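Local structure of phiAB6 tailspike (Unidentified phage, 5JS4) at residues Pro335-Leu340 and Ile355-Tyr360; Ala362-Ile367 and Asn374-Lys379; Ala398-Glu403 and Gly413-Ile418. The protein probably binds and fragments the exopolysaccharide of Acinetobacter baumannii, as the trimeric beta-helical tailspike of a bacteriophage. All blocks are in the same frame, centred on the assembly; numbering follows the deposited sequence.

Interaction 1: Pro335-Leu340 and Ile355-Tyr360; sequences PTIQNL and IEIDGY
I337 turns its CG1 branch away from its carbonyl carbon and beside its own backbone N (chi1 -53°), and an extended second torsion sends CD1 across to I355 and I357. The two partners use a different rotamer. In I357 the CG1 branch lies opposite the backbone N (chi1 -176°), and CD1 continues outward to meet I337. I355 has much the same first torsion, which leaves its CG2 methyl between backbone N and carbonyl carbon, on the side that I337 approaches.

The contact is made by methyl groups meeting tip to tip. I337 CD1 lies 3.8 Å from I355 CG2 and 3.9 Å from I355 CD1, so both branches of I355 receive it. The same I337 CD1 is 4.0 Å from I357 CD1. I337 CG1 adds a second approach to I357 CD1, at 4.1 Å. P335 only borders the group: its carbonyl C is 4.4 Å from I357 CD1.

Segments 335-340 and 355-360 belong to different faces of the right-handed parallel beta-helix expected of the pectate lyase-like family, and their side chains meet in its interior. I364 and I367 of strand 362-370 also pack on I337, while F330 and C333 of strand 328-333 touch I355.

At the corner after strand 353-358, D358 forms an Asx turn. Its OD2 accepts the backbone N of Y360 at 3.1 Å and is met from above the carboxylate plane, 49° out of it. Y360 OH then hydrogen-bonds Y393 OH of the second subunit.

No hydrogen bond crosses between the two segments, and the buried isoleucines join the two faces by dispersion and exclusion of water.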
loop_
_atom_site.group_PDB
_atom_site.type_symbol
_atom_site.label_atom_id
_atom_site.label_comp_id
_atom_site.label_asym_id
_atom_site.label_seq_id
_atom_site.Cartn_x
_atom_site.Cartn_y
_atom_site.Cartn_z
ATOM N N PRO A 335 6.250 10.245 25.685
ATOM C CA PRO A 335 5.747 9.748 24.401
ATOM C C PRO A 335 6.224 10.509 23.161
ATOM O O PRO A 335 5.733 10.242 22.070
ATOM C CB PRO A 335 4.232 9.909 24.550
ATOM C CG PRO A 335 4.082 11.090 25.442
ATOM C CD PRO A 335 5.229 11.022 26.410
ATOM N N THR A 336 7.165 11.435 23.324
ATOM C CA THR A 336 7.640 12.271 22.225
ATOM C C THR A 336 9.158 12.243 22.145
ATOM O O THR A 336 9.833 12.464 23.147
ATOM C CB THR A 336 7.202 13.734 22.437
ATOM O OG1 THR A 336 5.774 13.799 22.532
ATOM C CG2 THR A 336 7.681 14.634 21.303
ATOM N N ILE A 337 9.683 11.955 20.956
ATOM C CA ILE A 337 11.066 12.284 20.604
ATOM C C ILE A 337 10.993 12.932 19.229
ATOM O O ILE A 337 10.571 12.289 18.278
ATOM C CB ILE A 337 12.002 11.061 20.539
ATOM C CG1 ILE A 337 11.924 10.241 21.830
ATOM C CG2 ILE A 337 13.439 11.514 20.299
ATOM C CD1 ILE A 337 12.676 8.929 21.783
ATOM N N GLN A 338 11.387 14.197 19.119
ATOM C CA GLN A 338 11.247 14.894 17.842
ATOM C C GLN A 338 12.228 16.034 17.637
ATOM O O GLN A 338 12.733 16.618 18.595
ATOM C CB GLN A 338 9.816 15.415 17.667
ATOM C CG GLN A 338 9.402 16.503 18.643
ATOM C CD GLN A 338 8.027 17.074 18.332
ATOM O OE1 GLN A 338 7.110 16.345 17.957
ATOM N NE2 GLN A 338 7.879 18.382 18.493
ATOM N N ASN A 339 12.477 16.339 16.364
ATOM C CA ASN A 339 13.223 17.524 15.969
ATOM C C ASN A 339 14.604 17.526 16.613
ATOM O O ASN A 339 15.034 18.530 17.172
ATOM C CB ASN A 339 12.431 18.774 16.375
ATOM C CG ASN A 339 13.020 20.053 15.822
ATOM O OD1 ASN A 339 13.410 20.110 14.661
ATOM N ND2 ASN A 339 13.084 21.089 16.652
ATOM N N LEU A 340 15.290 16.388 16.528
ATOM C CA LEU A 340 16.458 16.131 17.362
ATOM C C LEU A 340 17.628 15.550 16.584
ATOM O O LEU A 340 17.453 14.683 15.736
ATOM C CB LEU A 340 16.082 15.165 18.486
ATOM C CG LEU A 340 17.204 14.696 19.418
ATOM C CD1 LEU A 340 17.760 15.855 20.230
ATOM C CD2 LEU A 340 16.689 13.592 20.326
ATOM N N ILE A 355 18.467 6.244 24.177
ATOM C CA ILE A 355 17.232 6.584 24.882
ATOM C C ILE A 355 16.289 5.395 25.086
ATOM O O ILE A 355 16.132 4.549 24.203
ATOM C CB ILE A 355 16.516 7.748 24.151
ATOM C CG1 ILE A 355 15.416 8.360 25.024
ATOM C CG2 ILE A 355 15.990 7.295 22.793
ATOM C CD1 ILE A 355 15.120 9.803 24.680
ATOM N N GLU A 356 15.683 5.341 26.272
ATOM C CA GLU A 356 14.677 4.341 26.604
ATOM C C GLU A 356 13.304 4.992 26.606
ATOM O O GLU A 356 13.091 6.005 27.275
ATOM C CB GLU A 356 14.962 3.704 27.963
ATOM C CG GLU A 356 16.215 2.848 27.953
ATOM C CD GLU A 356 16.528 2.198 29.282
ATOM O OE1 GLU A 356 15.651 2.166 30.169
ATOM O OE2 GLU A 356 17.666 1.706 29.427
ATOM N N ILE A 357 12.384 4.402 25.850
ATOM C CA ILE A 357 11.026 4.922 25.707
ATOM C C ILE A 357 10.043 3.753 25.780
ATOM O O ILE A 357 10.307 2.682 25.239
ATOM C CB ILE A 357 10.870 5.716 24.385
ATOM C CG1 ILE A 357 9.474 6.339 24.299
ATOM C CG2 ILE A 357 11.165 4.839 23.171
ATOM C CD1 ILE A 357 9.303 7.323 23.159
ATOM N N ASP A 358 8.920 3.944 26.465
ATOM C CA ASP A 358 7.948 2.865 26.605
ATOM C C ASP A 358 7.242 2.586 25.278
ATOM O O ASP A 358 7.000 3.497 24.478
ATOM C CB ASP A 358 6.922 3.177 27.692
ATOM C CG ASP A 358 6.121 1.954 28.092
ATOM O OD1 ASP A 358 6.678 1.070 28.780
ATOM O OD2 ASP A 358 4.943 1.869 27.709
ATOM N N GLY A 359 6.907 1.322 25.050
ATOM C CA GLY A 359 6.275 0.912 23.802
ATOM C C GLY A 359 4.828 1.340 23.615
ATOM O O GLY A 359 4.342 1.363 22.484
ATOM N N TYR A 360 4.134 1.668 24.707
ATOM C CA TYR A 360 2.723 2.066 24.639
ATOM C C TYR A 360 2.575 3.577 24.484
ATOM O O TYR A 360 2.890 4.336 25.400
ATOM C CB TYR A 360 1.959 1.578 25.877
ATOM C CG TYR A 360 0.495 1.998 25.941
ATOM C CD1 TYR A 360 -0.364 1.796 24.861
ATOM C CD2 TYR A 360 -0.029 2.580 27.090
ATOM C CE1 TYR A 360 -1.700 2.171 24.923
ATOM C CE2 TYR A 360 -1.361 2.957 27.162
ATOM C CZ TYR A 360 -2.195 2.751 26.081
ATOM O OH TYR A 360 -3.522 3.127 26.160
#

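Interaction 2: Ala362-Ile367 and Asn374-Lys379; sequences ANIDHI and NQIVVK
I376 faces two isoleucines of segment 362-367 and gives each a different branch. Its CG1 stands beside the backbone N (chi1 -59°), and the second torsion bends the chain rather than extending it (chi2 -70°). CD1 is thereby folded toward I367, whose CD1 lies 4.2 Å away. The CG2 branch of I376 serves I364 instead, at a looser 4.5 Å from I364 CD1.

I364 and I367 reach inward by different first torsions. I364 has CG1 beside its backbone N (chi1 -63°). In I367 the CG1 branch sits between N and the carbonyl carbon. Both then run extended to CD1.

These are interior residues of the parallel beta-helix. Segment 362-367 turns a corner at H366, and segment 374-379 turns at Q375 and I376, so the isoleucines meet across the core between separate faces. The CA atoms of I364 and I376 are 10.0 Å apart. No hydrogen bond links the two segments.

Neighbouring coils continue the apolar packing, with I355 and I400 against I376 and F385 and F387 against I364. On the outward side of segment 362-367, N363 OD1 accepts a hydrogen bond from N389 ND2 of the second subunit.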
loop_
_atom_site.group_PDB
_atom_site.type_symbol
_atom_site.label_atom_id
_atom_site.label_comp_id
_atom_site.label_asym_id
_atom_site.label_seq_id
_atom_site.Cartn_x
_atom_site.Cartn_y
_atom_site.Cartn_z
ATOM N N ALA A 362 3.674 6.217 21.579
ATOM C CA ALA A 362 4.836 7.033 21.251
ATOM C C ALA A 362 4.676 7.683 19.886
ATOM O O ALA A 362 4.108 7.088 18.967
ATOM C CB ALA A 362 6.102 6.194 21.274
ATOM N N ASN A 363 5.174 8.911 19.786
ATOM C CA ASN A 363 5.375 9.597 18.517
ATOM C C ASN A 363 6.836 9.997 18.421
ATOM O O ASN A 363 7.285 10.896 19.134
ATOM C CB ASN A 363 4.510 10.850 18.429
ATOM C CG ASN A 363 3.037 10.538 18.266
ATOM O OD1 ASN A 363 2.638 9.849 17.323
ATOM N ND2 ASN A 363 2.217 11.055 19.174
ATOM N N ILE A 364 7.577 9.313 17.555
ATOM C CA ILE A 364 8.975 9.630 17.307
ATOM C C ILE A 364 9.074 10.081 15.863
ATOM O O ILE A 364 8.687 9.344 14.961
ATOM C CB ILE A 364 9.885 8.412 17.552
ATOM C CG1 ILE A 364 9.807 7.988 19.024
ATOM C CG2 ILE A 364 11.320 8.738 17.155
ATOM C CD1 ILE A 364 10.417 6.634 19.320
ATOM N N ASP A 365 9.576 11.292 15.638
ATOM C CA ASP A 365 9.704 11.791 14.273
ATOM C C ASP A 365 10.747 12.881 14.111
ATOM O O ASP A 365 10.994 13.672 15.023
ATOM C CB ASP A 365 8.360 12.291 13.750
ATOM C CG ASP A 365 7.810 13.431 14.564
ATOM O OD1 ASP A 365 7.174 13.155 15.589
ATOM O OD2 ASP A 365 7.997 14.601 14.170
ATOM N N HIS A 366 11.338 12.913 12.922
ATOM C CA HIS A 366 12.328 13.919 12.551
ATOM C C HIS A 366 13.494 13.897 13.524
ATOM O O HIS A 366 13.748 14.866 14.244
ATOM C CB HIS A 366 11.682 15.303 12.456
ATOM C CG HIS A 366 10.615 15.387 11.411
ATOM N ND1 HIS A 366 10.850 15.878 10.146
ATOM C CD2 HIS A 366 9.314 15.014 11.432
ATOM C CE1 HIS A 366 9.736 15.820 9.439
ATOM N NE2 HIS A 366 8.789 15.298 10.195
ATOM N N ILE A 367 14.191 12.764 13.538
ATOM C CA ILE A 367 15.379 12.604 14.364
ATOM C C ILE A 367 16.567 12.121 13.542
ATOM O O ILE A 367 16.411 11.464 12.507
ATOM C CB ILE A 367 15.142 11.655 15.564
ATOM C CG1 ILE A 367 14.870 10.212 15.108
ATOM C CG2 ILE A 367 14.000 12.183 16.425
ATOM C CD1 ILE A 367 14.847 9.206 16.242
ATOM N N ASN A 374 22.639 0.624 21.102
ATOM C CA ASN A 374 21.258 0.673 20.652
ATOM C C ASN A 374 20.855 2.134 20.621
ATOM O O ASN A 374 21.063 2.856 21.593
ATOM C CB ASN A 374 20.334 -0.105 21.596
ATOM C CG ASN A 374 20.670 -1.584 21.665
ATOM O OD1 ASN A 374 20.723 -2.169 22.751
ATOM N ND2 ASN A 374 20.888 -2.200 20.514
ATOM N N GLN A 375 20.295 2.588 19.508
ATOM C CA GLN A 375 19.925 3.995 19.402
ATOM C C GLN A 375 18.583 4.239 20.086
ATOM O O GLN A 375 18.497 5.049 21.009
ATOM C CB GLN A 375 19.966 4.458 17.946
ATOM C CG GLN A 375 21.401 4.578 17.450
ATOM C CD GLN A 375 21.527 4.837 15.965
ATOM O OE1 GLN A 375 20.701 4.390 15.168
ATOM N NE2 GLN A 375 22.582 5.545 15.578
ATOM N N ILE A 376 17.558 3.506 19.674
ATOM C CA ILE A 376 16.257 3.554 20.330
ATOM C C ILE A 376 16.046 2.252 21.090
ATOM O O ILE A 376 16.031 1.179 20.494
ATOM C CB ILE A 376 15.116 3.743 19.309
ATOM C CG1 ILE A 376 15.308 5.044 18.513
ATOM C CG2 ILE A 376 13.759 3.714 20.006
ATOM C CD1 ILE A 376 15.088 6.321 19.295
ATOM N N VAL A 377 15.893 2.354 22.407
ATOM C CA VAL A 377 15.617 1.200 23.250
ATOM C C VAL A 377 14.155 1.260 23.665
ATOM O O VAL A 377 13.765 2.111 24.460
ATOM C CB VAL A 377 16.524 1.178 24.497
ATOM C CG1 VAL A 377 16.198 -0.015 25.388
ATOM C CG2 VAL A 377 17.987 1.142 24.082
ATOM N N VAL A 378 13.349 0.361 23.113
ATOM C CA VAL A 378 11.930 0.297 23.440
ATOM C C VAL A 378 11.755 -0.565 24.679
ATOM O O VAL A 378 12.233 -1.696 24.716
ATOM C CB VAL A 378 11.102 -0.310 22.292
ATOM C CG1 VAL A 378 9.624 -0.336 22.659
ATOM C CG2 VAL A 378 11.319 0.469 21.001
ATOM N N LYS A 379 11.072 -0.029 25.685
ATOM C CA LYS A 379 10.772 -0.782 26.897
ATOM C C LYS A 379 9.374 -1.384 26.799
ATOM O O LYS A 379 8.480 -0.817 26.162
ATOM C CB LYS A 379 10.908 0.104 28.139
ATOM C CG LYS A 379 12.264 0.791 28.284
ATOM C CD LYS A 379 13.437 -0.175 28.399
ATOM C CE LYS A 379 13.527 -0.801 29.780
ATOM N NZ LYS A 379 14.680 -1.740 29.891
#

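Interaction 3: Ala398-Glu403 and Gly413-Ile418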
loop_
_atom_site.group_PDB
_atom_site.type_symbol
_atom_site.label_atom_id
_atom_site.label_comp_id
_atom_site.label_asym_id
_atom_site.label_seq_id
_atom_site.Cartn_x
_atom_site.Cartn_y
_atom_site.Cartn_z
ATOM N N ALA A 398 22.084 -2.024 17.176
ATOM C CA ALA A 398 20.784 -1.862 16.527
ATOM C C ALA A 398 20.345 -0.406 16.490
ATOM O O ALA A 398 20.644 0.368 17.398
ATOM C CB ALA A 398 19.730 -2.704 17.231
ATOM N N GLY A 399 19.633 -0.034 15.431
ATOM C CA GLY A 399 18.980 1.267 15.378
ATOM C C GLY A 399 17.828 1.310 16.368
ATOM O O GLY A 399 17.676 2.272 17.119
ATOM N N ILE A 400 17.017 0.254 16.357
ATOM C CA ILE A 400 15.867 0.126 17.248
ATOM C C ILE A 400 15.882 -1.270 17.867
ATOM O O ILE A 400 15.943 -2.268 17.149
ATOM C CB ILE A 400 14.539 0.340 16.490
ATOM C CG1 ILE A 400 14.538 1.701 15.784
ATOM C CG2 ILE A 400 13.356 0.237 17.445
ATOM C CD1 ILE A 400 13.427 1.877 14.770
ATOM N N TYR A 401 15.823 -1.329 19.196
ATOM C CA TYR A 401 15.865 -2.592 19.929
ATOM C C TYR A 401 14.671 -2.713 20.873
ATOM O O TYR A 401 14.423 -1.819 21.679
ATOM C CB TYR A 401 17.167 -2.702 20.727
ATOM C CG TYR A 401 17.219 -3.902 21.651
ATOM C CD1 TYR A 401 16.947 -5.182 21.177
ATOM C CD2 TYR A 401 17.546 -3.759 22.999
ATOM C CE1 TYR A 401 16.993 -6.283 22.015
ATOM C CE2 TYR A 401 17.597 -4.857 23.845
ATOM C CZ TYR A 401 17.320 -6.116 23.347
ATOM O OH TYR A 401 17.366 -7.212 24.178
ATOM N N CYS A 402 13.945 -3.825 20.761
ATOM C CA CYS A 402 12.823 -4.130 21.650
ATOM C C CYS A 402 12.979 -5.535 22.226
ATOM O O CYS A 402 12.786 -6.532 21.528
ATOM C CB CYS A 402 11.492 -4.005 20.903
ATOM S SG CYS A 402 10.034 -4.402 21.895
ATOM N N GLU A 403 13.326 -5.600 23.509
ATOM C CA GLU A 403 13.538 -6.866 24.207
ATOM C C GLU A 403 12.219 -7.578 24.509
ATOM O O GLU A 403 12.118 -8.799 24.345
ATOM C CB GLU A 403 14.300 -6.609 25.514
ATOM C CG GLU A 403 14.654 -7.866 26.302
ATOM C CD GLU A 403 15.307 -7.572 27.644
ATOM O OE1 GLU A 403 15.427 -6.387 28.021
ATOM O OE2 GLU A 403 15.702 -8.537 28.330
ATOM N N GLY A 413 2.640 -0.995 15.696
ATOM C CA GLY A 413 3.753 -0.064 15.584
ATOM C C GLY A 413 3.981 0.280 14.126
ATOM O O GLY A 413 3.888 -0.594 13.267
ATOM N N THR A 414 4.267 1.548 13.844
ATOM C CA THR A 414 4.547 1.982 12.478
ATOM C C THR A 414 5.971 2.515 12.383
ATOM O O THR A 414 6.439 3.240 13.266
ATOM C CB THR A 414 3.541 3.041 11.982
ATOM O OG1 THR A 414 3.667 4.241 12.753
ATOM C CG2 THR A 414 2.110 2.511 12.084
ATOM N N PHE A 415 6.644 2.141 11.300
ATOM C CA PHE A 415 8.044 2.463 11.078
ATOM C C PHE A 415 8.204 2.908 9.633
ATOM O O PHE A 415 8.245 2.077 8.730
ATOM C CB PHE A 415 8.913 1.249 11.396
ATOM C CG PHE A 415 8.840 0.838 12.835
ATOM C CD1 PHE A 415 9.637 1.460 13.787
ATOM C CD2 PHE A 415 7.942 -0.133 13.248
ATOM C CE1 PHE A 415 9.559 1.098 15.122
ATOM C CE2 PHE A 415 7.852 -0.491 14.582
ATOM C CZ PHE A 415 8.662 0.125 15.518
ATOM N N HIS A 416 8.259 4.224 9.426
ATOM C CA HIS A 416 8.260 4.804 8.083
ATOM C C HIS A 416 9.422 5.756 7.875
ATOM O O HIS A 416 9.841 6.441 8.801
ATOM C CB HIS A 416 6.976 5.604 7.837
ATOM C CG HIS A 416 5.722 4.787 7.873
ATOM N ND1 HIS A 416 4.481 5.349 8.081
ATOM C CD2 HIS A 416 5.513 3.457 7.735
ATOM C CE1 HIS A 416 3.561 4.400 8.060
ATOM N NE2 HIS A 416 4.161 3.244 7.847
ATOM N N ASN A 417 9.907 5.831 6.638
ATOM C CA ASN A 417 10.892 6.842 6.251
ATOM C C ASN A 417 12.125 6.798 7.151
ATOM O O ASN A 417 12.523 7.817 7.718
ATOM C CB ASN A 417 10.284 8.263 6.281
ATOM C CG ASN A 417 9.044 8.426 5.406
ATOM O OD1 ASN A 417 8.292 9.389 5.578
ATOM N ND2 ASN A 417 8.838 7.527 4.461
ATOM N N ILE A 418 12.714 5.612 7.297
ATOM C CA ILE A 418 13.903 5.442 8.125
ATOM C C ILE A 418 15.091 5.046 7.262
ATOM O O ILE A 418 15.011 4.098 6.474
ATOM C CB ILE A 418 13.728 4.373 9.223
ATOM C CG1 ILE A 418 12.416 4.580 9.988
ATOM C CG2 ILE A 418 14.918 4.421 10.180
ATOM C CD1 ILE A 418 12.066 3.441 10.924
#
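I400 CD1 is the atom that reaches both partners in segment 413-418. It lies 3.9 Å from F415 CD1 and 4.0 Å from F415 CE1, so the methyl comes up obliquely to CD1 and CE1 of the ring. I418 comes in more loosely, with its CD1 4.4 Å from I400 CD1. The CG1 branch of I400 is turned beside its backbone N (chi1 -56°) and then extends (chi2 167°), which carries CD1 into the core.

This is packing across the interior of a parallel beta-helix. Segment 398-403 turns at G399 and I400, while segment 413-418 turns at N417; the strands belong to separate faces. No hydrogen bond passes between the segments.

M428 of strand 426-430 packs on both I400 and F415. The F415 ring also meets that of F439, with planes about 15° apart. I418 rests on F387 and L392. Further out, the polar side chains of segment 413-418 are held by bonds of their own: T414 OG1 with N386 ND2, and H416 NE2 with D438 OD2. T414 also packs on N417 of the second subunit.

Overall arrangement
The three contacts follow one another along one beta-helix, with strand 381-393 between 362-370 and 413-421. The centres of interactions 1 and 2 are about 5 Å apart, those of 2 and 3 about 7 Å, those of 1 and 3 about 11 Å. Probable backbone hydrogen bonds join neighbouring coils: P335 O to N363 N at 2.7 Å and I355 O to V377 N at 2.8 Å between interactions 1 and 2, I376 O to Y401 N at 2.8 Å between 2 and 3. I355, I376 and I400 form a row of interior isoleucines. All three contacts touch the second subunit. I370 and N371 of a malonic acid pocket lie in sequence between the segments of interaction 2.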